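Local coordinates for protein beta-n-acetylhexosaminidase (Streptococcus pneumoniae, PDB 2YLA) that hydrolyses terminal N-acetylhexosamine residues as a family 20 beta-N-acetylhexosaminidase, and probably trims host N-glycans as a pneumococcal virulence factor, at residues A17-F22 with K81-D86; K145-L150 with Q183-A188; Q223-N228 with L246-S251. The protein carries 1 engineered substitution. All coordinates share one frame; numbering follows the deposited sequence.

Interaction 1 of 3, residues A17-F22 with K81-D86; sequences AGRKYF and KAYYDD. With NAG (2-acetamido-2-deoxy-beta-D-glucopyranose), chain E.
Arg19 and Tyr83 form the closely packed part of this contact, and Tyr21 and Asp86 form the looser part, joined by one water. Both segments belong to the TIM-barrel domain of glycoside hydrolase family 20. Residues 17-22 form the loop after barrel strand 10-16, and residues 81-86 take the chain out of helix 69-84. On the packed side the Tyr83 hydroxyl lies against the aliphatic part of Arg19, with OH 3.3 Å from Arg19 CG. It also sits at the edge of the guanidinium, whose plane is turned 46° from the tyrosine ring. The Tyr83 ring edge meets the backbone of Arg19, with CE2 3.5 Å from Arg19 O. The arginine chain runs extended from CG to NE and carries its charge to the sugar. There Arg19 NH2 donates to O3 of the N-acetylglucosamine of chain E over 2.8 Å, and NH1 reaches O3 as well. Salt bridges to Asp16 and Asp49 hold the guanidinium in place, consistent with a role in glycan recognition. The other side is looser and bridged by a single water. Tyr21 N donates to Asp86 OD2 over 3.0 Å, meeting the oxygen from above the carboxylate plane. The carbonyls of Pro333 and Ala335 take the ammonium of Lys20, which reaches water 1 only weakly. That water donates to Tyr21 O at 2.7 Å and to Asp86 OD2 at 2.9 Å.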
loop_
_atom_site.group_PDB
_atom_site.type_symbol
_atom_site.label_atom_id
_atom_site.label_comp_id
_atom_site.label_asym_id
_atom_site.label_seq_id
_atom_site.Cartn_x
_atom_site.Cartn_y
_atom_site.Cartn_z
ATOM N N ALA A 17 -7.731 -0.448 -3.887
ATOM C CA ALA A 17 -8.950 -1.198 -3.592
ATOM C C ALA A 17 -9.852 -0.440 -2.620
ATOM O O ALA A 17 -10.755 -1.017 -2.014
ATOM C CB ALA A 17 -8.609 -2.589 -3.057
ATOM N N GLY A 18 -9.586 0.852 -2.468
ATOM C CA GLY A 18 -10.444 1.730 -1.689
ATOM C C GLY A 18 -11.473 2.381 -2.589
ATOM O O GLY A 18 -12.650 2.455 -2.245
ATOM N N ARG A 19 -11.024 2.855 -3.749
ATOM C CA ARG A 19 -11.909 3.478 -4.730
ATOM C C ARG A 19 -12.763 2.438 -5.448
ATOM O O ARG A 19 -13.944 2.675 -5.713
ATOM C CB ARG A 19 -11.104 4.275 -5.759
ATOM C CG ARG A 19 -10.454 5.545 -5.237
ATOM C CD ARG A 19 -9.868 6.317 -6.400
ATOM N NE ARG A 19 -9.412 7.662 -6.067
ATOM C CZ ARG A 19 -8.136 8.014 -5.942
ATOM N NH1 ARG A 19 -7.170 7.119 -6.106
ATOM N NH2 ARG A 19 -7.824 9.270 -5.650
ATOM N N LYS A 20 -12.158 1.291 -5.755
ATOM C CA LYS A 20 -12.794 0.245 -6.555
ATOM C C LYS A 20 -12.722 -1.111 -5.855
ATOM O O LYS A 20 -11.678 -1.488 -5.321
ATOM C CB LYS A 20 -12.115 0.168 -7.926
ATOM C CG LYS A 20 -12.770 -0.762 -8.935
ATOM C CD LYS A 20 -11.961 -0.805 -10.218
ATOM C CE LYS A 20 -12.456 -1.883 -11.166
ATOM N NZ LYS A 20 -13.735 -1.535 -11.840
ATOM N N TYR A 21 -13.835 -1.841 -5.868
ATOM C CA TYR A 21 -13.906 -3.155 -5.231
ATOM C C TYR A 21 -13.081 -4.205 -5.972
ATOM O O TYR A 21 -13.143 -4.308 -7.197
ATOM C CB TYR A 21 -15.361 -3.621 -5.099
ATOM C CG TYR A 21 -15.520 -4.980 -4.441
ATOM C CD1 TYR A 21 -15.540 -5.109 -3.053
ATOM C CD2 TYR A 21 -15.646 -6.140 -5.211
ATOM C CE1 TYR A 21 -15.684 -6.353 -2.447
ATOM C CE2 TYR A 21 -15.788 -7.389 -4.612
ATOM C CZ TYR A 21 -15.806 -7.487 -3.232
ATOM O OH TYR A 21 -15.945 -8.720 -2.638
ATOM N N PHE A 22 -12.307 -4.970 -5.209
ATOM C CA PHE A 22 -11.600 -6.132 -5.726
ATOM C C PHE A 22 -12.056 -7.356 -4.948
ATOM O O PHE A 22 -12.157 -7.315 -3.720
ATOM C CB PHE A 22 -10.090 -5.955 -5.580
ATOM C CG PHE A 22 -9.467 -5.097 -6.646
ATOM C CD1 PHE A 22 -9.486 -3.711 -6.547
ATOM C CD2 PHE A 22 -8.847 -5.680 -7.748
ATOM C CE1 PHE A 22 -8.904 -2.914 -7.532
ATOM C CE2 PHE A 22 -8.263 -4.893 -8.740
ATOM C CZ PHE A 22 -8.292 -3.506 -8.630
ATOM N N LYS A 81 -20.949 3.592 -1.085
ATOM C CA LYS A 81 -21.883 3.619 -2.206
ATOM C C LYS A 81 -22.198 5.044 -2.643
ATOM O O LYS A 81 -22.470 5.287 -3.818
ATOM C CB LYS A 81 -23.171 2.873 -1.851
ATOM C CG LYS A 81 -23.021 1.362 -1.848
ATOM C CD LYS A 81 -24.309 0.675 -1.442
ATOM C CE LYS A 81 -24.218 -0.824 -1.672
ATOM N NZ LYS A 81 -25.505 -1.501 -1.371
ATOM N N ALA A 82 -22.163 5.980 -1.692
ATOM C CA ALA A 82 -22.343 7.400 -1.991
ATOM C C ALA A 82 -21.181 7.917 -2.829
ATOM O O ALA A 82 -21.369 8.759 -3.711
ATOM C CB ALA A 82 -22.484 8.212 -0.714
ATOM N N TYR A 83 -19.983 7.406 -2.547
ATOM C CA TYR A 83 -18.812 7.704 -3.359
ATOM C C TYR A 83 -18.922 7.040 -4.733
ATOM O O TYR A 83 -18.760 7.697 -5.767
ATOM C CB TYR A 83 -17.509 7.278 -2.662
ATOM C CG TYR A 83 -16.339 7.221 -3.619
ATOM C CD1 TYR A 83 -15.845 8.386 -4.213
ATOM C CD2 TYR A 83 -15.749 6.006 -3.960
ATOM C CE1 TYR A 83 -14.791 8.342 -5.111
ATOM C CE2 TYR A 83 -14.691 5.952 -4.861
ATOM C CZ TYR A 83 -14.219 7.126 -5.428
ATOM O OH TYR A 83 -13.174 7.089 -6.316
ATOM N N TYR A 84 -19.185 5.734 -4.727
ATOM C CA TYR A 84 -19.319 4.948 -5.949
ATOM C C TYR A 84 -19.910 3.574 -5.637
ATOM O O TYR A 84 -19.246 2.720 -5.041
ATOM C CB TYR A 84 -17.967 4.817 -6.673
ATOM C CG TYR A 84 -17.947 3.787 -7.783
ATOM C CD1 TYR A 84 -18.677 3.983 -8.958
ATOM C CD2 TYR A 84 -17.198 2.620 -7.658
ATOM C CE1 TYR A 84 -18.664 3.035 -9.979
ATOM C CE2 TYR A 84 -17.173 1.671 -8.676
ATOM C CZ TYR A 84 -17.908 1.884 -9.831
ATOM O OH TYR A 84 -17.888 0.945 -10.836
ATOM N N ASP A 85 -21.163 3.378 -6.036
ATOM C CA ASP A 85 -21.859 2.111 -5.838
ATOM C C ASP A 85 -21.363 1.082 -6.852
ATOM O O ASP A 85 -21.912 0.958 -7.951
ATOM C CB ASP A 85 -23.374 2.308 -5.957
ATOM C CG ASP A 85 -24.174 1.128 -5.418
ATOM O OD1 ASP A 85 -23.602 0.035 -5.194
ATOM O OD2 ASP A 85 -25.396 1.300 -5.220
ATOM N N ASP A 86 -20.317 0.354 -6.465
ATOM C CA ASP A 86 -19.690 -0.645 -7.322
ATOM C C ASP A 86 -20.597 -1.869 -7.474
ATOM O O ASP A 86 -20.996 -2.472 -6.473
ATOM C CB ASP A 86 -18.331 -1.053 -6.740
ATOM C CG ASP A 86 -17.375 -1.603 -7.788
ATOM O OD1 ASP A 86 -17.820 -2.324 -8.704
ATOM O OD2 ASP A 86 -16.162 -1.318 -7.687
HETATM C C1 NAG E . -2.270 11.126 -7.276
HETATM C C2 NAG E . -2.984 10.602 -6.003
HETATM C C3 NAG E . -3.800 9.315 -6.169
HETATM C C4 NAG E . -4.087 9.028 -7.632
HETATM C C5 NAG E . -2.757 8.954 -8.374
HETATM C C6 NAG E . -2.947 8.551 -9.832
HETATM C C7 NAG E . -1.055 9.665 -4.677
HETATM C C8 NAG E . -0.353 9.783 -3.358
HETATM N N2 NAG E . -2.098 10.489 -4.841
HETATM O O3 NAG E . -5.015 9.423 -5.460
HETATM O O4 NAG E . -4.811 7.824 -7.741
HETATM O O5 NAG E . -2.064 10.192 -8.341
HETATM O O6 NAG E . -3.520 9.612 -10.566
HETATM O O7 NAG E . -0.650 8.853 -5.511
HETATM O O HOH W 1 -14.770 -3.378 -9.152
#

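Interaction 2 of 3, residues K145-L150 with Q183-A188; sequences KTTMDL and QYANDA. Engineered in segment 183-188: Gln183 (natural residue Glu). With MAN (alpha-D-mannopyranose), chain B; NAG (2-acetamido-2-deoxy-beta-D-glucopyranose), chain E.
Thr147 and Ala185 bring the two backbones nearest, with CA atoms 5.2 Å apart, and the touching parts run in nearly opposed directions, 152° apart. Both segments are connections of the family 20 TIM barrel. Residues 145-150 precede helix 153-170, and residues 183-188 follow barrel strand 176-180. Tyr184 carries the apolar part. Its ring takes the methyl of Thr147 over the centre of one face in a CH-pi contact, with CG2 3.5 Å from the ring centroid. Thr147 CG2 stands anti to its own backbone N, while OG1 is turned beside that N and accepts a weak bond from Ala185 N. Beyond the ring, Tyr184 OH donates weakly to Met148 O at 2.8 Å and lies against Leu150 CG. Trp194 and Leu197 of helix 193-199 also pack on this tyrosine. At the other end Asp187 draws in the corner of the chain at 145-146. Asp187 OD1 is hydrogen-bonded to Ser144 OG and lies 3.1 Å from Thr146 OG1. Gln183, engineered in place of glutamate, turns to the glycan. Its NE2 donates to O2 of the bound mannose at 3.0 Å and also to O5, and His120 weakly bonds OE1. Water 2 donates to Gln183 O and lies 3.2 Å from Thr146 OG1. Lys145 N donates to Asp187 OD2 on its syn lone pair, over 2.8 Å at 158°.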
loop_
_atom_site.group_PDB
_atom_site.type_symbol
_atom_site.label_atom_id
_atom_site.label_comp_id
_atom_site.label_asym_id
_atom_site.label_seq_id
_atom_site.Cartn_x
_atom_site.Cartn_y
_atom_site.Cartn_z
ATOM N N LYS A 145 -15.787 17.271 -0.167
ATOM C CA LYS A 145 -16.483 15.998 -0.194
ATOM C C LYS A 145 -15.505 14.865 0.069
ATOM O O LYS A 145 -15.899 13.700 0.111
ATOM C CB LYS A 145 -17.194 15.801 -1.538
ATOM C CG LYS A 145 -18.367 16.745 -1.756
ATOM C CD LYS A 145 -18.930 16.637 -3.165
ATOM C CE LYS A 145 -19.874 17.803 -3.460
ATOM N NZ LYS A 145 -20.511 17.703 -4.806
ATOM N N THR A 146 -14.235 15.216 0.264
ATOM C CA THR A 146 -13.164 14.225 0.372
ATOM C C THR A 146 -12.381 14.313 1.676
ATOM O O THR A 146 -11.678 13.368 2.048
ATOM C CB THR A 146 -12.146 14.373 -0.774
ATOM O OG1 THR A 146 -11.542 15.669 -0.706
ATOM C CG2 THR A 146 -12.813 14.189 -2.127
ATOM N N THR A 147 -12.503 15.443 2.365
ATOM C CA THR A 147 -11.574 15.785 3.434
ATOM C C THR A 147 -12.255 16.177 4.743
ATOM O O THR A 147 -13.279 16.865 4.747
ATOM C CB THR A 147 -10.643 16.918 2.972
ATOM O OG1 THR A 147 -10.126 16.605 1.672
ATOM C CG2 THR A 147 -9.492 17.102 3.931
ATOM N N MET A 148 -11.665 15.735 5.850
ATOM C CA MET A 148 -12.156 16.040 7.187
ATOM C C MET A 148 -11.706 17.423 7.659
ATOM O O MET A 148 -10.566 17.828 7.428
ATOM C CB MET A 148 -11.677 14.962 8.166
ATOM C CG MET A 148 -12.192 15.097 9.592
ATOM S SD MET A 148 -11.920 13.612 10.579
ATOM C CE MET A 148 -10.136 13.428 10.490
ATOM N N ASP A 149 -12.619 18.137 8.317
ATOM C CA ASP A 149 -12.325 19.415 8.963
ATOM C C ASP A 149 -11.558 19.164 10.261
ATOM O O ASP A 149 -12.111 18.620 11.222
ATOM C CB ASP A 149 -13.634 20.177 9.229
ATOM C CG ASP A 149 -13.454 21.393 10.139
ATOM O OD1 ASP A 149 -12.422 22.094 10.043
ATOM O OD2 ASP A 149 -14.373 21.655 10.946
ATOM N N LEU A 150 -10.289 19.570 10.282
ATOM C CA LEU A 150 -9.397 19.317 11.420
ATOM C C LEU A 150 -9.868 19.979 12.712
ATOM O O LEU A 150 -9.456 19.585 13.807
ATOM C CB LEU A 150 -7.969 19.760 11.094
ATOM C CG LEU A 150 -7.264 19.094 9.908
ATOM C CD1 LEU A 150 -6.018 19.880 9.527
ATOM C CD2 LEU A 150 -6.923 17.637 10.206
ATOM N N GLN A 183 -2.821 14.856 -0.337
ATOM C CA GLN A 183 -3.740 15.789 -1.009
ATOM C C GLN A 183 -4.932 16.254 -0.154
ATOM O O GLN A 183 -6.072 15.842 -0.383
ATOM C CB GLN A 183 -4.215 15.192 -2.342
ATOM C CG GLN A 183 -3.086 14.571 -3.160
ATOM C CD GLN A 183 -3.533 14.055 -4.512
ATOM O OE1 GLN A 183 -4.485 13.276 -4.616
ATOM N NE2 GLN A 183 -2.834 14.476 -5.561
ATOM N N TYR A 184 -4.653 17.112 0.828
ATOM C CA TYR A 184 -5.683 17.656 1.715
ATOM C C TYR A 184 -6.626 18.588 0.959
ATOM O O TYR A 184 -6.180 19.469 0.228
ATOM C CB TYR A 184 -5.046 18.402 2.894
ATOM C CG TYR A 184 -6.025 18.808 3.980
ATOM C CD1 TYR A 184 -6.727 20.010 3.900
ATOM C CD2 TYR A 184 -6.241 17.992 5.090
ATOM C CE1 TYR A 184 -7.631 20.386 4.890
ATOM C CE2 TYR A 184 -7.139 18.360 6.093
ATOM C CZ TYR A 184 -7.832 19.558 5.984
ATOM O OH TYR A 184 -8.722 19.930 6.968
ATOM N N ALA A 185 -7.928 18.375 1.142
ATOM C CA ALA A 185 -8.981 19.226 0.575
ATOM C C ALA A 185 -8.702 19.717 -0.846
ATOM O O ALA A 185 -8.958 20.880 -1.166
ATOM C CB ALA A 185 -9.277 20.398 1.509
ATOM N N ASN A 186 -8.190 18.824 -1.692
ATOM C CA ASN A 186 -7.882 19.168 -3.083
ATOM C C ASN A 186 -9.095 19.600 -3.906
ATOM O O ASN A 186 -8.984 20.482 -4.758
ATOM C CB ASN A 186 -7.132 18.028 -3.780
ATOM C CG ASN A 186 -5.622 18.237 -3.789
ATOM O OD1 ASN A 186 -4.933 17.784 -4.707
ATOM N ND2 ASN A 186 -5.102 18.935 -2.774
ATOM N N ASP A 187 -10.247 18.986 -3.640
ATOM C CA ASP A 187 -11.485 19.351 -4.323
ATOM C C ASP A 187 -11.960 20.750 -3.924
ATOM O O ASP A 187 -12.555 21.462 -4.732
ATOM C CB ASP A 187 -12.582 18.301 -4.074
ATOM C CG ASP A 187 -13.059 18.263 -2.623
ATOM O OD1 ASP A 187 -12.253 18.518 -1.701
ATOM O OD2 ASP A 187 -14.251 17.962 -2.409
ATOM N N ALA A 188 -11.669 21.140 -2.685
ATOM C CA ALA A 188 -12.183 22.385 -2.120
ATOM C C ALA A 188 -11.219 23.569 -2.231
ATOM O O ALA A 188 -11.595 24.702 -1.927
ATOM C CB ALA A 188 -12.596 22.169 -0.667
HETATM C C1 MAN B . -2.250 13.955 -9.381
HETATM C C2 MAN B . -2.981 12.644 -9.061
HETATM C C3 MAN B . -4.457 12.775 -9.453
HETATM C C4 MAN B . -5.105 14.004 -8.814
HETATM C C5 MAN B . -4.259 15.256 -9.054
HETATM C C6 MAN B . -4.774 16.453 -8.259
HETATM O O2 MAN B . -2.901 12.379 -7.667
HETATM O O3 MAN B . -5.176 11.629 -9.063
HETATM O O4 MAN B . -6.399 14.180 -9.346
HETATM O O5 MAN B . -2.899 15.028 -8.707
HETATM O O6 MAN B . -5.115 17.494 -9.148
HETATM C C1 NAG E . -2.270 11.126 -7.276
HETATM C C2 NAG E . -2.984 10.602 -6.003
HETATM C C3 NAG E . -3.800 9.315 -6.169
HETATM C C4 NAG E . -4.087 9.028 -7.632
HETATM C C5 NAG E . -2.757 8.954 -8.374
HETATM C C6 NAG E . -2.947 8.551 -9.832
HETATM C C7 NAG E . -1.055 9.665 -4.677
HETATM C C8 NAG E . -0.353 9.783 -3.358
HETATM N N2 NAG E . -2.098 10.489 -4.841
HETATM O O3 NAG E . -5.015 9.423 -5.460
HETATM O O4 NAG E . -4.811 7.824 -7.741
HETATM O O5 NAG E . -2.064 10.192 -8.341
HETATM O O6 NAG E . -3.520 9.612 -10.566
HETATM O O7 NAG E . -0.650 8.853 -5.511
HETATM O O HOH W 2 -8.626 14.484 -1.033
#

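Interaction 3 of 3, residues Q223-N228 with L246-S251; sequences QPMAFN and LISYWS. With NAG (2-acetamido-2-deoxy-beta-D-glucopyranose), chain E; NAG (2-acetamido-2-deoxy-beta-D-glucopyranose), chain C.
Asn228 and Tyr249 stack beside two neighbouring parallel strands of the TIM barrel, 223-227 and 246-249. The amide of Asn228 lies over one face of the Tyr249 ring, toward its rim, with the planes 17° apart and Asn228 CG 3.6 Å from Tyr249 CD2. Both ends of the amide are held. OD1 accepts from Trp250 N at 2.8 Å, and ND2 donates to Ser251 O at 2.9 Å. Asn228 CG lies between the backbone N and the carbonyl carbon (chi1 65°), which turns the amide across to the second strand. Behind this pair the strands are bonded in parallel register. Leu246 N donates to Pro224 O, Ala226 N to Leu246 O and Ser248 N to Ala226 O. Met225 and Phe227 share a face with Leu246 and Ser248. Met225 CE comes within 3.7 Å of Ser248 CB, and Met325 of strand 321-329 touches both residues. Ala226 and Ile247 point to the other face, where Leu265 of helix 262-267 covers Ile247 and Tyr249. Asp229 bonds NE1 of Trp250 and helps to fix the indole beside the glycan. The acetamido methyl C8 of the N-acetylglucosamine of chain E lies over the centre of one face of the Phe227 ring and 3.5 Å from Trp250 NE1.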
loop_
_atom_site.group_PDB
_atom_site.type_symbol
_atom_site.label_atom_id
_atom_site.label_comp_id
_atom_site.label_asym_id
_atom_site.label_seq_id
_atom_site.Cartn_x
_atom_site.Cartn_y
_atom_site.Cartn_z
ATOM N N GLN A 223 4.713 -0.466 11.933
ATOM C CA GLN A 223 5.517 0.561 11.288
ATOM C C GLN A 223 4.585 1.567 10.616
ATOM O O GLN A 223 3.832 1.201 9.717
ATOM C CB GLN A 223 6.455 -0.068 10.253
ATOM C CG GLN A 223 7.277 0.936 9.457
ATOM C CD GLN A 223 8.278 1.678 10.317
ATOM O OE1 GLN A 223 8.166 2.888 10.512
ATOM N NE2 GLN A 223 9.258 0.952 10.851
ATOM N N PRO A 224 4.619 2.835 11.062
ATOM C CA PRO A 224 3.766 3.833 10.422
ATOM C C PRO A 224 4.311 4.272 9.067
ATOM O O PRO A 224 5.505 4.546 8.925
ATOM C CB PRO A 224 3.767 4.995 11.418
ATOM C CG PRO A 224 5.035 4.846 12.186
ATOM C CD PRO A 224 5.393 3.391 12.187
ATOM N N MET A 225 3.425 4.308 8.081
ATOM C CA MET A 225 3.747 4.783 6.744
ATOM C C MET A 225 2.763 5.886 6.358
ATOM O O MET A 225 1.587 5.840 6.728
ATOM C CB MET A 225 3.699 3.618 5.746
ATOM C CG MET A 225 3.915 3.980 4.280
ATOM S SD MET A 225 4.177 2.521 3.247
ATOM C CE MET A 225 3.174 2.924 1.825
ATOM N N ALA A 226 3.262 6.889 5.641
ATOM C CA ALA A 226 2.417 7.939 5.080
ATOM C C ALA A 226 3.016 8.436 3.776
ATOM O O ALA A 226 4.212 8.254 3.529
ATOM C CB ALA A 226 2.257 9.085 6.064
ATOM N N PHE A 227 2.181 9.052 2.941
ATOM C CA PHE A 227 2.665 9.683 1.719
ATOM C C PHE A 227 3.384 10.982 2.066
ATOM O O PHE A 227 3.216 11.519 3.165
ATOM C CB PHE A 227 1.522 9.922 0.724
ATOM C CG PHE A 227 0.913 8.654 0.181
ATOM C CD1 PHE A 227 1.689 7.730 -0.518
ATOM C CD2 PHE A 227 -0.441 8.390 0.360
ATOM C CE1 PHE A 227 1.132 6.557 -1.017
ATOM C CE2 PHE A 227 -1.011 7.220 -0.136
ATOM C CZ PHE A 227 -0.222 6.300 -0.827
ATOM N N ASN A 228 4.185 11.484 1.130
ATOM C CA ASN A 228 5.064 12.615 1.406
ATOM C C ASN A 228 4.394 13.984 1.486
ATOM O O ASN A 228 4.872 14.857 2.211
ATOM C CB ASN A 228 6.231 12.644 0.410
ATOM C CG ASN A 228 5.785 12.891 -1.024
ATOM O OD1 ASN A 228 5.578 11.951 -1.789
ATOM N ND2 ASN A 228 5.642 14.160 -1.394
ATOM N N LEU A 246 7.706 5.981 7.826
ATOM C CA LEU A 246 8.242 5.587 6.527
ATOM C C LEU A 246 7.534 6.382 5.437
ATOM O O LEU A 246 6.326 6.249 5.242
ATOM C CB LEU A 246 8.073 4.079 6.311
ATOM C CG LEU A 246 8.351 3.458 4.938
ATOM C CD1 LEU A 246 9.821 3.571 4.543
ATOM C CD2 LEU A 246 7.900 2.007 4.926
ATOM N N ILE A 247 8.290 7.224 4.742
ATOM C CA ILE A 247 7.725 8.074 3.701
ATOM C C ILE A 247 7.626 7.348 2.363
ATOM O O ILE A 247 8.635 6.976 1.759
ATOM C CB ILE A 247 8.511 9.405 3.542
ATOM C CG1 ILE A 247 8.503 10.209 4.853
ATOM C CG2 ILE A 247 7.950 10.240 2.396
ATOM C CD1 ILE A 247 7.110 10.615 5.367
ATOM N N SER A 248 6.390 7.138 1.925
ATOM C CA SER A 248 6.095 6.672 0.578
ATOM C C SER A 248 6.133 7.889 -0.351
ATOM O O SER A 248 5.127 8.583 -0.534
ATOM C CB SER A 248 4.724 5.987 0.565
ATOM O OG SER A 248 4.299 5.665 -0.743
ATOM N N TYR A 249 7.309 8.163 -0.912
ATOM C CA TYR A 249 7.514 9.363 -1.721
ATOM C C TYR A 249 7.082 9.132 -3.165
ATOM O O TYR A 249 7.607 8.246 -3.839
ATOM C CB TYR A 249 8.975 9.827 -1.665
ATOM C CG TYR A 249 9.165 11.285 -2.043
ATOM C CD1 TYR A 249 9.173 11.686 -3.380
ATOM C CD2 TYR A 249 9.331 12.264 -1.062
ATOM C CE1 TYR A 249 9.335 13.020 -3.731
ATOM C CE2 TYR A 249 9.497 13.605 -1.405
ATOM C CZ TYR A 249 9.496 13.972 -2.742
ATOM O OH TYR A 249 9.665 15.289 -3.095
ATOM N N TRP A 250 6.129 9.934 -3.633
ATOM C CA TRP A 250 5.589 9.761 -4.979
ATOM C C TRP A 250 5.898 10.911 -5.942
ATOM O O TRP A 250 6.076 10.684 -7.138
ATOM C CB TRP A 250 4.085 9.448 -4.940
ATOM C CG TRP A 250 3.188 10.622 -4.691
ATOM C CD1 TRP A 250 2.916 11.201 -3.490
ATOM C CD2 TRP A 250 2.435 11.352 -5.669
ATOM N NE1 TRP A 250 2.047 12.252 -3.655
ATOM C CE2 TRP A 250 1.734 12.365 -4.984
ATOM C CE3 TRP A 250 2.288 11.248 -7.059
ATOM C CZ2 TRP A 250 0.896 13.273 -5.637
ATOM C CZ3 TRP A 250 1.455 12.153 -7.712
ATOM C CH2 TRP A 250 0.772 13.153 -6.997
ATOM N N SER A 251 5.961 12.133 -5.417
ATOM C CA SER A 251 6.173 13.327 -6.236
ATOM C C SER A 251 6.601 14.522 -5.395
ATOM O O SER A 251 6.334 14.574 -4.194
ATOM C CB SER A 251 4.893 13.682 -7.001
ATOM O OG SER A 251 5.029 14.910 -7.693
HETATM C C1 NAG E . -2.270 11.126 -7.276
HETATM C C2 NAG E . -2.984 10.602 -6.003
HETATM C C3 NAG E . -3.800 9.315 -6.169
HETATM C C4 NAG E . -4.087 9.028 -7.632
HETATM C C5 NAG E . -2.757 8.954 -8.374
HETATM C C6 NAG E . -2.947 8.551 -9.832
HETATM C C7 NAG E . -1.055 9.665 -4.677
HETATM C C8 NAG E . -0.353 9.783 -3.358
HETATM N N2 NAG E . -2.098 10.489 -4.841
HETATM O O3 NAG E . -5.015 9.423 -5.460
HETATM O O4 NAG E . -4.811 7.824 -7.741
HETATM O O5 NAG E . -2.064 10.192 -8.341
HETATM O O6 NAG E . -3.520 9.612 -10.566
HETATM O O7 NAG E . -0.650 8.853 -5.511
HETATM C C1 NAG C . 1.356 13.037 -11.883
HETATM C C2 NAG C . 2.763 12.653 -11.411
HETATM C C3 NAG C . 3.314 11.585 -12.365
HETATM C C4 NAG C . 2.322 10.431 -12.548
HETATM C C5 NAG C . 0.877 10.905 -12.753
HETATM C C6 NAG C . -0.107 9.746 -12.639
HETATM C C7 NAG C . 4.494 14.499 -11.947
HETATM C C8 NAG C . 4.778 14.094 -13.370
HETATM N N2 NAG C . 3.618 13.827 -11.173
HETATM O O3 NAG C . 4.551 11.096 -11.894
HETATM O O4 NAG C . 2.727 9.658 -13.658
HETATM O O5 NAG C . 0.526 11.896 -11.802
HETATM O O6 NAG C . -1.412 10.248 -12.446
HETATM O O7 NAG C . 5.096 15.476 -11.499
#

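How the interactions relate
The three contacts follow one another along the chain within a single family 20 TIM-barrel domain. Interaction 1 joins the loop after strand 10-16 to the region of helix 69-84. Interaction 2 joins 145-150, before helix 153-170, to the turn after strand 176-180. Interaction 3 joins strands 223-227 and 246-249 of the same barrel sheet, in which 223-227 also pairs with 176-180. Centre to centre, interaction 1 is about 18 Å from interaction 2 and about 24 Å from interaction 3. Interactions 2 and 3 have centres about 19 Å apart and touch, with Gln183 NE2 3.9 Å from Trp250 CZ2. All three meet the same N-acetylglucosamine of chain E, so separate parts of the barrel converge on one sugar.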